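Local coordinates for protein ancestral congerin Con-anc (PDB 3AJY) that binds beta-galactoside sugars as a reconstructed ancestral galectin of the fish congerin family, holding galactose joined to glucose in its glycan pocket, at residues I88-D93 / F97-L102; D47-Y52 / E70-S75; K16-G21 / I33-S38. One frame throughout, in Å; residues are numbered along the deposited sequence.

Contact 1 of 3, residues I88-D93 / F97-L102; sequences ITITFD and FYIELL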
loop_
_atom_site.group_PDB
_atom_site.type_symbol
_atom_site.label_atom_id
_atom_site.label_comp_id
_atom_site.label_asym_id
_atom_site.label_seq_id
_atom_site.Cartn_x
_atom_site.Cartn_y
_atom_site.Cartn_z
ATOM N N ILE A 88 12.602 -4.218 0.804
ATOM C CA ILE A 88 13.363 -3.087 0.289
ATOM C C ILE A 88 12.772 -1.794 0.823
ATOM O O ILE A 88 11.564 -1.638 0.856
ATOM C CB ILE A 88 13.367 -3.083 -1.279
ATOM C CG1 ILE A 88 13.950 -4.393 -1.812
ATOM C CG2 ILE A 88 14.177 -1.931 -1.843
ATOM C CD1 ILE A 88 13.530 -4.710 -3.263
ATOM N N THR A 89 13.621 -0.873 1.259
ATOM C CA THR A 89 13.159 0.471 1.673
ATOM C C THR A 89 13.819 1.558 0.822
ATOM O O THR A 89 15.040 1.541 0.596
ATOM C CB THR A 89 13.397 0.719 3.185
ATOM O OG1 THR A 89 12.632 -0.233 3.941
ATOM C CG2 THR A 89 12.964 2.123 3.604
ATOM N N ILE A 90 13.000 2.497 0.355
ATOM C CA ILE A 90 13.437 3.552 -0.559
ATOM C C ILE A 90 13.012 4.909 -0.017
ATOM O O ILE A 90 11.892 5.081 0.457
ATOM C CB ILE A 90 12.791 3.403 -1.973
ATOM C CG1 ILE A 90 13.083 2.015 -2.571
ATOM C CG2 ILE A 90 13.304 4.511 -2.905
ATOM C CD1 ILE A 90 12.241 1.680 -3.823
ATOM N N THR A 91 13.915 5.868 -0.080
ATOM C CA THR A 91 13.578 7.243 0.238
ATOM C C THR A 91 14.381 8.076 -0.726
ATOM O O THR A 91 15.290 7.562 -1.375
ATOM C CB THR A 91 13.913 7.614 1.725
ATOM O OG1 THR A 91 13.332 8.886 2.034
ATOM C CG2 THR A 91 15.394 7.696 1.946
ATOM N N PHE A 92 14.066 9.356 -0.818
ATOM C CA PHE A 92 14.772 10.213 -1.750
ATOM C C PHE A 92 14.745 11.683 -1.384
ATOM O O PHE A 92 13.828 12.142 -0.725
ATOM C CB PHE A 92 14.202 10.048 -3.166
ATOM C CG PHE A 92 12.772 10.467 -3.310
ATOM C CD1 PHE A 92 11.742 9.587 -2.999
ATOM C CD2 PHE A 92 12.450 11.720 -3.814
ATOM C CE1 PHE A 92 10.424 9.962 -3.145
ATOM C CE2 PHE A 92 11.122 12.106 -3.973
ATOM C CZ PHE A 92 10.106 11.229 -3.636
ATOM N N ASP A 93 15.747 12.413 -1.865
ATOM C CA ASP A 93 15.679 13.866 -1.921
ATOM C C ASP A 93 15.647 14.339 -3.388
ATOM O O ASP A 93 15.506 13.513 -4.316
ATOM C CB ASP A 93 16.809 14.489 -1.095
ATOM C CG ASP A 93 18.175 14.092 -1.578
ATOM O OD1 ASP A 93 19.043 13.805 -0.722
ATOM O OD2 ASP A 93 18.384 14.080 -2.812
ATOM N N PHE A 97 17.987 8.999 -4.977
ATOM C CA PHE A 97 17.207 7.959 -4.304
ATOM C C PHE A 97 18.163 7.204 -3.405
ATOM O O PHE A 97 19.312 6.995 -3.775
ATOM C CB PHE A 97 16.566 6.994 -5.317
ATOM C CG PHE A 97 15.375 7.573 -6.008
ATOM C CD1 PHE A 97 14.109 7.482 -5.428
ATOM C CD2 PHE A 97 15.519 8.260 -7.206
ATOM C CE1 PHE A 97 13.002 8.048 -6.044
ATOM C CE2 PHE A 97 14.417 8.829 -7.827
ATOM C CZ PHE A 97 13.157 8.725 -7.250
ATOM N N TYR A 98 17.694 6.803 -2.232
ATOM C CA TYR A 98 18.502 5.999 -1.313
ATOM C C TYR A 98 17.786 4.692 -1.042
ATOM O O TYR A 98 16.678 4.687 -0.514
ATOM C CB TYR A 98 18.743 6.743 -0.006
ATOM C CG TYR A 98 19.291 8.125 -0.216
ATOM C CD1 TYR A 98 18.438 9.209 -0.437
ATOM C CD2 TYR A 98 20.667 8.354 -0.214
ATOM C CE1 TYR A 98 18.946 10.492 -0.632
ATOM C CE2 TYR A 98 21.178 9.636 -0.415
ATOM C CZ TYR A 98 20.313 10.692 -0.619
ATOM O OH TYR A 98 20.817 11.960 -0.831
ATOM N N ILE A 99 18.415 3.589 -1.424
ATOM C CA ILE A 99 17.791 2.267 -1.377
ATOM C C ILE A 99 18.509 1.361 -0.357
ATOM O O ILE A 99 19.724 1.179 -0.450
ATOM C CB ILE A 99 17.841 1.590 -2.772
ATOM C CG1 ILE A 99 17.170 2.456 -3.851
ATOM C CG2 ILE A 99 17.210 0.216 -2.721
ATOM C CD1 ILE A 99 18.122 3.081 -4.861
ATOM N N GLU A 100 17.764 0.802 0.601
ATOM C CA GLU A 100 18.314 -0.178 1.552
ATOM C C GLU A 100 17.709 -1.570 1.369
ATOM O O GLU A 100 16.495 -1.746 1.420
ATOM C CB GLU A 100 18.153 0.266 3.014
ATOM C CG GLU A 100 18.844 -0.687 4.025
ATOM C CD GLU A 100 18.752 -0.219 5.482
ATOM O OE1 GLU A 100 17.791 0.511 5.833
ATOM O OE2 GLU A 100 19.651 -0.582 6.287
ATOM N N LEU A 101 18.576 -2.552 1.158
ATOM C CA LEU A 101 18.170 -3.951 1.051
ATOM C C LEU A 101 18.181 -4.630 2.431
ATOM O O LEU A 101 18.746 -4.094 3.407
ATOM C CB LEU A 101 19.072 -4.679 0.060
ATOM C CG LEU A 101 19.261 -4.004 -1.310
ATOM C CD1 LEU A 101 20.189 -4.840 -2.192
ATOM C CD2 LEU A 101 17.943 -3.699 -2.054
ATOM N N LEU A 102 17.561 -5.808 2.520
ATOM C CA LEU A 102 17.314 -6.421 3.828
ATOM C C LEU A 102 18.576 -6.848 4.597
ATOM O O LEU A 102 18.548 -6.996 5.819
ATOM C CB LEU A 102 16.317 -7.589 3.714
ATOM C CG LEU A 102 15.660 -8.048 5.030
ATOM C CD1 LEU A 102 14.828 -6.941 5.671
ATOM C CD2 LEU A 102 14.830 -9.326 4.842
HETATM O O HOH W 1 16.467 3.805 2.233
#

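Contact 2 of 3, residues D47-Y52 / E70-S75; sequences DHRFNY and ETEQRS. With BGC (beta-D-glucopyranose), chain C; GAL (beta-D-galactopyranose), chain B.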
loop_
_atom_site.group_PDB
_atom_site.type_symbol
_atom_site.label_atom_id
_atom_site.label_comp_id
_atom_site.label_asym_id
_atom_site.label_seq_id
_atom_site.Cartn_x
_atom_site.Cartn_y
_atom_site.Cartn_z
ATOM N N ASP A 47 15.852 -3.479 -10.742
ATOM C CA ASP A 47 15.688 -4.828 -11.298
ATOM C C ASP A 47 16.722 -5.763 -10.693
ATOM O O ASP A 47 17.925 -5.567 -10.878
ATOM C CB ASP A 47 15.827 -4.801 -12.833
ATOM C CG ASP A 47 15.106 -5.966 -13.531
ATOM O OD1 ASP A 47 14.160 -6.536 -12.954
ATOM O OD2 ASP A 47 15.473 -6.306 -14.689
ATOM N N HIS A 48 16.253 -6.766 -9.958
ATOM C CA HIS A 48 17.126 -7.740 -9.302
ATOM C C HIS A 48 17.193 -8.971 -10.161
ATOM O O HIS A 48 16.262 -9.777 -10.199
ATOM C CB HIS A 48 16.598 -8.088 -7.925
ATOM C CG HIS A 48 16.200 -6.882 -7.131
ATOM N ND1 HIS A 48 14.962 -6.284 -7.257
ATOM C CD2 HIS A 48 16.890 -6.141 -6.231
ATOM C CE1 HIS A 48 14.898 -5.242 -6.446
ATOM N NE2 HIS A 48 16.055 -5.132 -5.813
ATOM N N ARG A 49 18.307 -9.100 -10.857
ATOM C CA ARG A 49 18.447 -10.119 -11.877
ATOM C C ARG A 49 19.293 -11.265 -11.351
ATOM O O ARG A 49 20.513 -11.147 -11.206
ATOM C CB ARG A 49 19.044 -9.515 -13.152
ATOM C CG ARG A 49 18.652 -8.087 -13.356
ATOM C CD ARG A 49 18.000 -7.753 -14.662
ATOM N NE ARG A 49 18.937 -7.328 -15.674
ATOM C CZ ARG A 49 18.718 -6.416 -16.632
ATOM N NH1 ARG A 49 17.591 -5.722 -16.726
ATOM N NH2 ARG A 49 19.675 -6.186 -17.508
ATOM N N PHE A 50 18.628 -12.369 -11.041
ATOM C CA PHE A 50 19.311 -13.603 -10.738
ATOM C C PHE A 50 20.038 -14.079 -11.991
ATOM O O PHE A 50 21.215 -14.442 -11.950
ATOM C CB PHE A 50 18.303 -14.650 -10.276
ATOM C CG PHE A 50 17.499 -14.217 -9.078
ATOM C CD1 PHE A 50 16.290 -13.541 -9.239
ATOM C CD2 PHE A 50 17.959 -14.474 -7.792
ATOM C CE1 PHE A 50 15.546 -13.134 -8.136
ATOM C CE2 PHE A 50 17.223 -14.072 -6.687
ATOM C CZ PHE A 50 16.027 -13.396 -6.851
ATOM N N ASN A 51 19.327 -14.056 -13.115
ATOM C CA ASN A 51 19.849 -14.598 -14.353
ATOM C C ASN A 51 19.084 -13.925 -15.483
ATOM O O ASN A 51 17.954 -14.317 -15.760
ATOM C CB ASN A 51 19.645 -16.131 -14.364
ATOM C CG ASN A 51 19.922 -16.765 -15.727
ATOM O OD1 ASN A 51 20.966 -16.524 -16.341
ATOM N ND2 ASN A 51 18.988 -17.594 -16.194
ATOM N N TYR A 52 19.678 -12.894 -16.088
ATOM C CA TYR A 52 19.056 -12.176 -17.220
ATOM C C TYR A 52 20.193 -11.717 -18.127
ATOM O O TYR A 52 20.950 -10.818 -17.779
ATOM C CB TYR A 52 18.181 -10.989 -16.740
ATOM C CG TYR A 52 17.250 -10.383 -17.797
ATOM C CD1 TYR A 52 16.084 -11.045 -18.189
ATOM C CD2 TYR A 52 17.523 -9.146 -18.384
ATOM C CE1 TYR A 52 15.225 -10.498 -19.154
ATOM C CE2 TYR A 52 16.667 -8.590 -19.359
ATOM C CZ TYR A 52 15.521 -9.279 -19.731
ATOM O OH TYR A 52 14.648 -8.763 -20.688
ATOM N N GLU A 70 16.586 4.780 -19.934
ATOM C CA GLU A 70 17.734 5.681 -19.943
ATOM C C GLU A 70 19.028 4.926 -19.655
ATOM O O GLU A 70 19.134 3.757 -20.015
ATOM C CB GLU A 70 17.492 6.898 -19.042
ATOM C CG GLU A 70 16.297 7.749 -19.539
ATOM C CD GLU A 70 16.593 9.249 -19.614
ATOM O OE1 GLU A 70 15.816 10.033 -19.033
ATOM O OE2 GLU A 70 17.599 9.649 -20.253
ATOM N N THR A 71 20.016 5.560 -19.026
ATOM C CA THR A 71 21.310 4.882 -18.819
ATOM C C THR A 71 21.281 4.016 -17.568
ATOM O O THR A 71 21.000 4.514 -16.484
ATOM C CB THR A 71 22.482 5.890 -18.754
ATOM O OG1 THR A 71 22.496 6.681 -19.953
ATOM C CG2 THR A 71 23.836 5.172 -18.599
ATOM N N GLU A 72 21.570 2.722 -17.728
ATOM C CA GLU A 72 21.579 1.759 -16.615
ATOM C C GLU A 72 22.765 1.952 -15.674
ATOM O O GLU A 72 23.827 2.408 -16.083
ATOM C CB GLU A 72 21.590 0.305 -17.121
ATOM C CG GLU A 72 20.554 0.009 -18.198
ATOM C CD GLU A 72 20.568 -1.433 -18.695
ATOM O OE1 GLU A 72 21.655 -1.990 -18.952
ATOM O OE2 GLU A 72 19.478 -2.011 -18.835
ATOM N N GLN A 73 22.552 1.601 -14.410
ATOM C CA GLN A 73 23.615 1.480 -13.411
ATOM C C GLN A 73 23.501 0.082 -12.823
ATOM O O GLN A 73 22.408 -0.499 -12.797
ATOM C CB GLN A 73 23.470 2.535 -12.307
ATOM C CG GLN A 73 23.460 3.962 -12.852
ATOM C CD GLN A 73 23.774 5.038 -11.802
ATOM O OE1 GLN A 73 23.831 4.771 -10.585
ATOM N NE2 GLN A 73 23.971 6.268 -12.283
ATOM N N ARG A 74 24.623 -0.460 -12.368
ATOM C CA ARG A 74 24.652 -1.825 -11.889
ATOM C C ARG A 74 25.304 -1.958 -10.538
ATOM O O ARG A 74 26.207 -1.189 -10.188
ATOM C CB ARG A 74 25.370 -2.730 -12.885
ATOM C CG ARG A 74 24.492 -3.087 -14.066
ATOM C CD ARG A 74 25.196 -4.002 -15.044
ATOM N NE ARG A 74 24.241 -4.575 -16.003
ATOM C CZ ARG A 74 23.617 -3.890 -16.953
ATOM N NH1 ARG A 74 23.815 -2.582 -17.081
ATOM N NH2 ARG A 74 22.779 -4.518 -17.788
ATOM N N SER A 75 24.849 -2.960 -9.797
ATOM C CA SER A 75 25.448 -3.305 -8.530
ATOM C C SER A 75 25.506 -4.821 -8.338
ATOM O O SER A 75 24.563 -5.540 -8.688
ATOM C CB SER A 75 24.672 -2.652 -7.392
ATOM O OG SER A 75 24.967 -3.290 -6.169
HETATM C C2 BGC C . 20.621 -4.470 -21.473
HETATM C C3 BGC C . 19.365 -4.862 -20.710
HETATM C C4 BGC C . 18.084 -4.380 -21.415
HETATM C C5 BGC C . 18.149 -4.821 -22.885
HETATM C C6 BGC C . 16.958 -4.434 -23.759
HETATM C C1 BGC C . 20.457 -4.915 -22.920
HETATM O O1 BGC C . 21.566 -4.488 -23.648
HETATM O O2 BGC C . 21.749 -5.102 -20.900
HETATM O O3 BGC C . 19.490 -4.321 -19.427
HETATM O O4 BGC C . 16.983 -5.005 -20.794
HETATM O O5 BGC C . 19.315 -4.284 -23.454
HETATM O O6 BGC C . 16.820 -3.032 -23.687
HETATM C C1 GAL B . 16.000 -4.073 -20.327
HETATM C C2 GAL B . 14.791 -4.898 -19.898
HETATM C C3 GAL B . 13.717 -4.011 -19.273
HETATM C C4 GAL B . 14.334 -3.134 -18.175
HETATM C C5 GAL B . 15.533 -2.356 -18.728
HETATM C C6 GAL B . 16.218 -1.452 -17.688
HETATM O O2 GAL B . 14.265 -5.574 -21.015
HETATM O O3 GAL B . 12.715 -4.852 -18.733
HETATM O O4 GAL B . 14.736 -3.949 -17.090
HETATM O O5 GAL B . 16.482 -3.254 -19.271
HETATM O O6 GAL B . 17.239 -0.684 -18.312
#

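Contact 3 of 3, residues K16-G21 / I33-S38; sequences KFLTVG and INVGES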
loop_
_atom_site.group_PDB
_atom_site.type_symbol
_atom_site.label_atom_id
_atom_site.label_comp_id
_atom_site.label_asym_id
_atom_site.label_seq_id
_atom_site.Cartn_x
_atom_site.Cartn_y
_atom_site.Cartn_z
ATOM N N LYS A 16 9.914 10.804 3.055
ATOM C CA LYS A 16 9.104 9.634 3.379
ATOM C C LYS A 16 9.849 8.366 2.989
ATOM O O LYS A 16 10.656 8.382 2.060
ATOM C CB LYS A 16 7.724 9.705 2.706
ATOM C CG LYS A 16 6.820 10.821 3.278
ATOM C CD LYS A 16 6.359 10.488 4.705
ATOM C CE LYS A 16 5.889 11.721 5.451
ATOM N NZ LYS A 16 5.237 11.290 6.716
ATOM N N PHE A 17 9.589 7.282 3.715
ATOM C CA PHE A 17 10.259 6.009 3.502
ATOM C C PHE A 17 9.274 4.956 3.025
ATOM O O PHE A 17 8.304 4.650 3.717
ATOM C CB PHE A 17 10.935 5.542 4.800
ATOM C CG PHE A 17 12.096 6.385 5.214
ATOM C CD1 PHE A 17 11.894 7.644 5.785
ATOM C CD2 PHE A 17 13.405 5.921 5.039
ATOM C CE1 PHE A 17 12.983 8.426 6.173
ATOM C CE2 PHE A 17 14.498 6.706 5.423
ATOM C CZ PHE A 17 14.282 7.959 5.994
ATOM N N LEU A 18 9.513 4.429 1.830
ATOM C CA LEU A 18 8.651 3.411 1.268
ATOM C C LEU A 18 9.307 2.063 1.455
ATOM O O LEU A 18 10.380 1.834 0.918
ATOM C CB LEU A 18 8.406 3.659 -0.235
ATOM C CG LEU A 18 7.544 2.651 -1.009
ATOM C CD1 LEU A 18 6.037 2.896 -0.806
ATOM C CD2 LEU A 18 7.887 2.695 -2.501
ATOM N N THR A 19 8.652 1.175 2.200
ATOM C CA THR A 19 9.105 -0.205 2.347
ATOM C C THR A 19 8.156 -1.142 1.608
ATOM O O THR A 19 6.964 -1.124 1.867
ATOM C CB THR A 19 9.139 -0.631 3.844
ATOM O OG1 THR A 19 10.035 0.230 4.562
ATOM C CG2 THR A 19 9.609 -2.065 3.981
ATOM N N VAL A 20 8.700 -1.948 0.697
ATOM C CA VAL A 20 7.927 -3.016 0.073
ATOM C C VAL A 20 8.479 -4.386 0.503
ATOM O O VAL A 20 9.701 -4.581 0.630
ATOM C CB VAL A 20 7.897 -2.899 -1.469
ATOM C CG1 VAL A 20 7.037 -1.714 -1.893
ATOM C CG2 VAL A 20 9.310 -2.783 -2.058
ATOM N N GLY A 21 7.564 -5.321 0.715
ATOM C CA GLY A 21 7.922 -6.690 1.071
ATOM C C GLY A 21 7.132 -7.695 0.242
ATOM O O GLY A 21 6.066 -7.381 -0.273
ATOM N N ILE A 33 11.288 -3.470 -8.629
ATOM C CA ILE A 33 10.476 -2.494 -7.938
ATOM C C ILE A 33 10.555 -1.252 -8.790
ATOM O O ILE A 33 11.633 -0.879 -9.228
ATOM C CB ILE A 33 11.012 -2.236 -6.500
ATOM C CG1 ILE A 33 10.958 -3.537 -5.679
ATOM C CG2 ILE A 33 10.245 -1.084 -5.830
ATOM C CD1 ILE A 33 9.558 -4.249 -5.661
ATOM N N ASN A 34 9.407 -0.642 -9.064
ATOM C CA ASN A 34 9.326 0.518 -9.940
ATOM C C ASN A 34 8.545 1.654 -9.298
ATOM O O ASN A 34 7.423 1.467 -8.837
ATOM C CB ASN A 34 8.646 0.121 -11.250
ATOM C CG ASN A 34 9.280 -1.085 -11.869
ATOM O OD1 ASN A 34 10.385 -1.012 -12.410
ATOM N ND2 ASN A 34 8.596 -2.214 -11.785
ATOM N N VAL A 35 9.139 2.833 -9.269
ATOM C CA VAL A 35 8.441 3.976 -8.732
ATOM C C VAL A 35 8.569 5.170 -9.673
ATOM O O VAL A 35 9.645 5.441 -10.195
ATOM C CB VAL A 35 8.907 4.304 -7.290
ATOM C CG1 VAL A 35 8.558 3.140 -6.348
ATOM C CG2 VAL A 35 10.397 4.535 -7.239
ATOM N N GLY A 36 7.453 5.862 -9.896
ATOM C CA GLY A 36 7.448 7.024 -10.763
ATOM C C GLY A 36 6.066 7.607 -10.918
ATOM O O GLY A 36 5.372 7.842 -9.934
ATOM N N GLU A 37 5.676 7.823 -12.170
ATOM C CA GLU A 37 4.386 8.422 -12.518
ATOM C C GLU A 37 3.418 7.401 -13.051
ATOM O O GLU A 37 2.203 7.565 -12.883
ATOM C CB GLU A 37 4.561 9.442 -13.639
ATOM C CG GLU A 37 5.265 10.716 -13.267
ATOM C CD GLU A 37 5.264 11.702 -14.419
ATOM O OE1 GLU A 37 4.354 11.612 -15.289
ATOM O OE2 GLU A 37 6.161 12.570 -14.449
ATOM N N SER A 38 3.953 6.394 -13.748
ATOM C CA SER A 38 3.153 5.354 -14.411
ATOM C C SER A 38 4.051 4.216 -14.905
ATOM O O SER A 38 5.277 4.315 -14.827
ATOM C CB SER A 38 2.380 5.943 -15.601
ATOM O OG SER A 38 3.242 6.123 -16.712
#

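Contact 1 of 3, residues I88-D93 / F97-L102
The rings of Phe92 and Phe97 lean together obliquely, their centroids 5.0 Å apart and their planes 39° from parallel, with Phe97 CZ above the rim of one face of the Phe92 ring; Phe12 packs edge-to-face with Phe92. Ile90 CG2 meets the edge of the Phe97 ring at CD1, 4.0 Å away. Phe92 CG sits between its backbone N and carbonyl carbon (chi1 63°), which turns the ring away from the partner strand and leaves CB against Phe97 CD1 at 3.4 Å. On the opposite face of the hairpin, with Thr89, Thr91 and Glu100, the Tyr98 ring has Thr91 O, Phe92 CA and Asp93 OD1 along its edge. Its OH donates to Asp93 OD1 at 2.6 Å on the syn side, 30° out of the carboxylate plane, while OD2 takes the amides of Asn95 and Lys96 in the turn.

Antiparallel hydrogen-bonded pairs Thr89–Glu100 and Thr91–Tyr98 join the strands; the shortest of these bonds runs from Tyr98 N to Thr91 O, 2.7 Å. One water donates to both Thr89 O and Tyr98 O. Ile88 CG2 lies beside Ile99 CG2 at 3.8 Å, on the face that also carries both phenylalanines and packs on the opposing sheet of the galectin beta sandwich. The hairpin is thus apolar on its inward face and polar on the other, with one carboxylate tying the closing turn to Tyr98.

Contact 2 of 3, residues D47-Y52 / E70-S75
Arg49 and Glu72 meet at the O3 hydroxyl of the bound glucose. Arg49 NH2 donates to it at 2.7 Å, nearly straight (173°), and O3 in turn donates to Glu72 OE2 at a modelled 2.4 Å, a doubtfully short length. The same OE2 accepts from galactose O6 at 2.7 Å, so one carboxylate oxygen spans both rings of the disaccharide. Tyr52 OH shares a hydrogen bond with galactose O2 at 3.2 Å, while Arg74 NH2 makes only a weak one to glucose O2. This is the carbohydrate site of a galectin, laid across the six-stranded sheet of the beta sandwich; Asn62, Arg30 and His45 also bind the galactose.

Behind the sugar, Asp47 OD2 uses its anti lone pair to take Arg49 NH1 at 3.0 Å, exactly in the guanidinium plane and at 175°, and it also bridges to Arg30. Tyr52 CD2 lies 3.4 Å above the centre of one guanidinium face of Arg49, whose chain is bent at chi2 and chi3 to bring its NH2 round to the glucose. Arg74, extended from CG to NE, grips Glu72 OE1 end-on with NH1 (2.9 Å) and NH2, both from the same face of the carboxylate. Farther out, Asp55 forms salt bridges with Arg49 NH2 and Arg74 NE, one oxygen for each, and with Glu72 probably offsets the like charges where Arg49 NH2 and Arg74 NH2 approach to 3.5 Å.

Contact 3 of 3, residues K16-G21 / I33-S38
Between Ile33 and Val35, whose side chains meet Val20 and Leu18, the side-chain ND2 of Asn34 is gripped by two hydroxyls, Ser122 OG and Ser32 OG. The OD1 of the same amide bonds His45 ND1, and since His45 reaches the galactose through NE2, Asn34 is a second-shell residue that probably helps to set the imidazole for the sugar. The fold is the galectin beta sandwich. Strand 30-35 belongs to the six-stranded sheet that carries the glycan, strand 18-24 to the five-stranded sheet opposite, and alternation along 33-35 sends Asn34 to the sugar-binding side while Ile33 and Val35 enter the core.

Across that core no hydrogen bond joins the two segments. The backbones stand well apart, with 8.4 Å between Val20 CA and Ile33 CA and 10.0 Å between Leu18 CA and Val35 CA, and side chains reaching tip to tip bridge the gap. With CG opposite the backbone N (chi1 178°), the Leu18 branch is swung so that CD2 leads toward the other sheet. Val132 of strand 127-134 flanks Leu18 within its own sheet, Leu5 of the second subunit also touches Leu18, and Leu121 of strand 117-125 meets both Val20, across the core, and Val35.

Ile33 folds its chain at both torsions (chi1 -62°, chi2 -53°), which lets two carbons face a single methyl: Val20 CG2 lies 4.0 Å from Ile33 CG1 and 3.9 Å from Ile33 CD1. The other pair rests on one methyl from each side, Leu18 CD2 against Val35 CG1 at 3.9 Å.

In the fold
Contact 1 joins adjacent strands within the five-stranded sheet, contact 3 bridges from that sheet to the six-stranded one, and contact 2 lies on the glycan-binding side of the latter. Contact 3 is wholly buried and apolar; contact 1 combines backbone hydrogen bonds with an apolar inward face and a polar outward one; contact 2, partly buried, works through charges and the sugar. Strands 85-92 and 18-24 are neighbours, so contacts 1 and 3 touch directly: Thr89 OG1 probably bonds Thr19 OG1, and Ile88 CD1 packs on Ile33 CG1. That same Ile88 CD1 meets His48 CE1 of contact 2 at 3.5 Å, whereas contacts 2 and 3, centres about 17 Å apart, do not touch.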